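Local coordinates for putative hemin transport system, substrate-binding protein (Burkholderia cenocepacia J2315, PDB 5GIZ) that binds heme in the periplasm and probably hands it to an inner-membrane transporter, as a substrate-binding component of a heme-uptake system, at residues V143-F154 with I176-M185. Residues are numbered along the deposited sequence; the frame is centred on the assembly and turned at random.
Sequences VPGGAQPPRVLF and IRYAGARNAM. With SO4 (sulfate ion), chain D; SO4 (sulfate ion), chain C.
A parallel strand pair in the second lobe of this periplasmic binding protein joins R151-F154 to R182-N183, just after helix 171-178 ends in a Schellman motif with G180 at C-prime. R182 straddles R151: its N donates to P150 O (2.8 Å) and its O accepts from V152 N (2.9 Å, nearly straight at the carbonyl). A184 N then reaches V152 O (2.9 Å) from above the carbonyl plane. On the face of the pair turned to helix 171-178, V152 spreads its two methyls: CG1, anti to the backbone N (chi1 178°), packs 3.9 Å from I176 CD1, while CG2 meets A181 CB. On the other face R151, bent at chi3 (72°), folds back along A184; its NH2 gives a bent bond to A184 O (2.9 Å), and A202 O holds its NE. NH2 and NH1 also grip O4 and O1 of a sulfate, probably from the crystallisation liquor, which may ease the closeness of R182, over whose guanidinium face R151 NH1 lies. N183 OD1 accepts from M185 N, closing an Asx turn, and takes a water that also accepts from F154 N, while D173 and A166 hold its ND2. L153 CD1 touches M185 SD (3.5 Å). Upstream, the P149 and P150 rings border G180 O. Such parallel pairing belongs to the C-terminal alpha/beta lobe of a periplasmic binding protein, here with F154 beside A172 and Y191 of the heme site.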
loop_
_atom_site.group_PDB
_atom_site.type_symbol
_atom_site.label_atom_id
_atom_site.label_comp_id
_atom_site.label_asym_id
_atom_site.label_seq_id
_atom_site.Cartn_x
_atom_site.Cartn_y
_atom_site.Cartn_z
ATOM N N VAL A 143 -17.755 -12.745 9.617
ATOM C CA VAL A 143 -17.850 -11.976 8.378
ATOM C C VAL A 143 -18.436 -10.615 8.731
ATOM O O VAL A 143 -19.424 -10.527 9.459
ATOM C CB VAL A 143 -18.795 -12.688 7.387
ATOM C CG1 VAL A 143 -18.891 -11.952 6.071
ATOM C CG2 VAL A 143 -18.341 -14.136 7.154
ATOM N N PRO A 144 -17.838 -9.530 8.237
ATOM C CA PRO A 144 -18.448 -8.196 8.429
ATOM C C PRO A 144 -19.912 -8.209 7.970
ATOM O O PRO A 144 -20.192 -8.585 6.822
ATOM C CB PRO A 144 -17.583 -7.284 7.572
ATOM C CG PRO A 144 -16.225 -7.977 7.605
ATOM C CD PRO A 144 -16.587 -9.439 7.483
ATOM N N GLY A 145 -20.821 -7.782 8.852
ATOM C CA GLY A 145 -22.240 -7.849 8.562
ATOM C C GLY A 145 -22.956 -9.108 8.961
ATOM O O GLY A 145 -24.194 -9.153 8.922
ATOM N N GLY A 146 -22.184 -10.127 9.295
ATOM C CA GLY A 146 -22.701 -11.377 9.866
ATOM C C GLY A 146 -23.368 -12.336 8.923
ATOM O O GLY A 146 -24.057 -13.272 9.378
ATOM N N ALA A 147 -23.216 -12.147 7.632
ATOM C CA ALA A 147 -23.877 -12.991 6.638
ATOM C C ALA A 147 -22.847 -13.355 5.578
ATOM O O ALA A 147 -21.791 -13.853 5.923
ATOM C CB ALA A 147 -25.057 -12.270 6.025
ATOM N N GLN A 148 -23.113 -13.092 4.308
ATOM C CA GLN A 148 -22.127 -13.417 3.302
ATOM C C GLN A 148 -21.204 -12.234 3.094
ATOM O O GLN A 148 -21.527 -11.105 3.542
ATOM C CB GLN A 148 -22.774 -13.756 1.998
ATOM C CG GLN A 148 -23.484 -15.087 2.045
ATOM C CD GLN A 148 -24.779 -14.967 1.329
ATOM O OE1 GLN A 148 -25.785 -14.487 1.885
ATOM N NE2 GLN A 148 -24.774 -15.371 0.070
ATOM N N PRO A 149 -20.077 -12.468 2.434
ATOM C CA PRO A 149 -19.135 -11.372 2.254
ATOM C C PRO A 149 -19.781 -10.106 1.668
ATOM O O PRO A 149 -20.478 -10.156 0.636
ATOM C CB PRO A 149 -18.093 -11.970 1.330
ATOM C CG PRO A 149 -18.061 -13.438 1.761
ATOM C CD PRO A 149 -19.495 -13.764 2.012
ATOM N N PRO A 150 -19.648 -8.951 2.351
ATOM C CA PRO A 150 -20.293 -7.761 1.835
ATOM C C PRO A 150 -19.547 -7.155 0.612
ATOM O O PRO A 150 -18.332 -7.335 0.448
ATOM C CB PRO A 150 -20.259 -6.824 3.056
ATOM C CG PRO A 150 -19.030 -7.231 3.783
ATOM C CD PRO A 150 -19.020 -8.724 3.671
ATOM N N ARG A 151 -20.276 -6.367 -0.185
ATOM C CA ARG A 151 -19.696 -5.752 -1.379
ATOM C C ARG A 151 -19.097 -4.413 -1.035
ATOM O O ARG A 151 -19.773 -3.557 -0.491
ATOM C CB ARG A 151 -20.753 -5.599 -2.464
ATOM C CG ARG A 151 -21.460 -6.902 -2.846
ATOM C CD ARG A 151 -22.488 -6.664 -3.949
ATOM N NE ARG A 151 -21.836 -6.404 -5.218
ATOM C CZ ARG A 151 -21.368 -7.314 -6.046
ATOM N NH1 ARG A 151 -21.402 -8.610 -5.744
ATOM N NH2 ARG A 151 -20.746 -6.917 -7.165
ATOM N N VAL A 152 -17.814 -4.231 -1.329
ATOM C CA VAL A 152 -17.102 -3.011 -0.987
ATOM C C VAL A 152 -16.559 -2.380 -2.254
ATOM O O VAL A 152 -15.871 -3.050 -3.020
ATOM C CB VAL A 152 -15.925 -3.310 -0.034
ATOM C CG1 VAL A 152 -15.158 -2.027 0.276
ATOM C CG2 VAL A 152 -16.442 -3.975 1.244
ATOM N N LEU A 153 -16.832 -1.080 -2.444
ATOM C CA LEU A 153 -16.305 -0.263 -3.544
ATOM C C LEU A 153 -15.137 0.511 -2.984
ATOM O O LEU A 153 -15.334 1.225 -2.011
ATOM C CB LEU A 153 -17.371 0.728 -3.936
ATOM C CG LEU A 153 -16.945 1.743 -5.001
ATOM C CD1 LEU A 153 -16.723 1.065 -6.321
ATOM C CD2 LEU A 153 -17.984 2.869 -5.091
ATOM N N PHE A 154 -13.977 0.393 -3.624
ATOM C CA PHE A 154 -12.819 1.218 -3.322
ATOM C C PHE A 154 -12.641 2.348 -4.309
ATOM O O PHE A 154 -12.452 2.115 -5.475
ATOM C CB PHE A 154 -11.488 0.417 -3.230
ATOM C CG PHE A 154 -10.324 1.302 -2.865
ATOM C CD1 PHE A 154 -10.208 1.783 -1.605
ATOM C CD2 PHE A 154 -9.436 1.752 -3.819
ATOM C CE1 PHE A 154 -9.200 2.659 -1.233
ATOM C CE2 PHE A 154 -8.417 2.630 -3.437
ATOM C CZ PHE A 154 -8.327 3.086 -2.180
ATOM N N ILE A 176 -9.654 -6.001 0.339
ATOM C CA ILE A 176 -11.091 -6.211 0.538
ATOM C C ILE A 176 -11.334 -7.711 0.745
ATOM O O ILE A 176 -12.013 -8.119 1.686
ATOM C CB ILE A 176 -11.850 -5.701 -0.658
ATOM C CG1 ILE A 176 -11.910 -4.159 -0.613
ATOM C CG2 ILE A 176 -13.255 -6.268 -0.708
ATOM C CD1 ILE A 176 -12.340 -3.556 -1.906
ATOM N N ARG A 177 -10.730 -8.559 -0.104
ATOM C CA ARG A 177 -10.874 -9.990 0.085
ATOM C C ARG A 177 -10.190 -10.536 1.327
ATOM O O ARG A 177 -10.775 -11.390 2.031
ATOM C CB ARG A 177 -10.347 -10.732 -1.119
ATOM C CG ARG A 177 -11.284 -10.566 -2.308
ATOM C CD ARG A 177 -10.776 -11.346 -3.537
ATOM N NE ARG A 177 -9.615 -10.710 -4.135
ATOM C CZ ARG A 177 -8.394 -11.220 -4.240
ATOM N NH1 ARG A 177 -8.128 -12.460 -3.831
ATOM N NH2 ARG A 177 -7.440 -10.480 -4.809
ATOM N N TYR A 178 -9.019 -10.023 1.708
ATOM C CA TYR A 178 -8.409 -10.470 2.951
ATOM C C TYR A 178 -9.251 -10.144 4.203
ATOM O O TYR A 178 -9.200 -10.847 5.206
ATOM C CB TYR A 178 -7.010 -9.875 3.125
ATOM C CG TYR A 178 -5.934 -10.510 2.271
ATOM C CD1 TYR A 178 -5.824 -11.908 2.170
ATOM C CD2 TYR A 178 -4.962 -9.732 1.638
ATOM C CE1 TYR A 178 -4.794 -12.494 1.464
ATOM C CE2 TYR A 178 -3.948 -10.314 0.934
ATOM C CZ TYR A 178 -3.845 -11.696 0.855
ATOM O OH TYR A 178 -2.806 -12.311 0.113
ATOM N N ALA A 179 -9.992 -9.042 4.122
ATOM C CA ALA A 179 -10.830 -8.636 5.220
ATOM C C ALA A 179 -12.180 -9.339 5.235
ATOM O O ALA A 179 -13.024 -8.942 6.058
ATOM C CB ALA A 179 -11.008 -7.139 5.229
ATOM N N GLY A 180 -12.400 -10.339 4.387
ATOM C CA GLY A 180 -13.628 -11.135 4.433
ATOM C C GLY A 180 -14.742 -10.553 3.602
ATOM O O GLY A 180 -15.898 -10.937 3.779
ATOM N N ALA A 181 -14.435 -9.623 2.721
ATOM C CA ALA A 181 -15.417 -8.978 1.887
ATOM C C ALA A 181 -15.216 -9.306 0.411
ATOM O O ALA A 181 -14.338 -10.104 0.074
ATOM C CB ALA A 181 -15.381 -7.485 2.128
ATOM N N ARG A 182 -16.034 -8.727 -0.453
ATOM C CA ARG A 182 -15.956 -8.936 -1.910
ATOM C C ARG A 182 -15.844 -7.583 -2.602
ATOM O O ARG A 182 -16.503 -6.628 -2.209
ATOM C CB ARG A 182 -17.242 -9.627 -2.382
ATOM C CG ARG A 182 -17.224 -10.268 -3.764
ATOM C CD ARG A 182 -18.579 -10.958 -3.985
ATOM N NE ARG A 182 -18.729 -11.642 -5.265
ATOM C CZ ARG A 182 -19.717 -12.496 -5.544
ATOM N NH1 ARG A 182 -20.651 -12.779 -4.635
ATOM N NH2 ARG A 182 -19.770 -13.086 -6.735
ATOM N N ASN A 183 -15.049 -7.484 -3.653
ATOM C CA ASN A 183 -14.991 -6.268 -4.424
ATOM C C ASN A 183 -16.298 -6.066 -5.168
ATOM O O ASN A 183 -16.736 -6.962 -5.926
ATOM C CB ASN A 183 -13.771 -6.294 -5.356
ATOM C CG ASN A 183 -13.481 -4.944 -5.978
ATOM O OD1 ASN A 183 -14.298 -4.023 -5.928
ATOM N ND2 ASN A 183 -12.284 -4.785 -6.588
ATOM N N ALA A 184 -16.920 -4.921 -4.949
ATOM C CA ALA A 184 -18.207 -4.619 -5.602
ATOM C C ALA A 184 -18.003 -4.477 -7.112
ATOM O O ALA A 184 -18.881 -4.781 -7.890
ATOM C CB ALA A 184 -18.800 -3.368 -5.041
ATOM N N MET A 185 -16.821 -4.025 -7.508
ATOM C CA MET A 185 -16.443 -3.949 -8.907
ATOM C C MET A 185 -15.826 -5.271 -9.404
ATOM O O MET A 185 -14.863 -5.759 -8.817
ATOM C CB MET A 185 -15.403 -2.845 -9.125
ATOM C CG MET A 185 -15.750 -1.454 -8.632
ATOM S SD MET A 185 -17.381 -0.872 -9.179
ATOM C CE MET A 185 -17.178 -0.890 -10.913
HETATM S S SO4 D . -20.339 -10.389 -8.863
HETATM O O1 SO4 D . -19.665 -10.589 -7.563
HETATM O O2 SO4 D . -19.579 -11.159 -9.851
HETATM O O3 SO4 D . -21.739 -10.843 -8.750
HETATM O O4 SO4 D . -20.317 -8.958 -9.225
HETATM S S SO4 C . -3.715 -15.422 -0.870
HETATM O O1 SO4 C . -2.631 -14.846 -0.155
HETATM O O2 SO4 C . -3.316 -16.642 -1.641
HETATM O O3 SO4 C . -4.849 -15.728 0.012
HETATM O O4 SO4 C . -4.270 -14.583 -1.884
HETATM O O HOH W 1 -13.750 -1.378 -5.792
#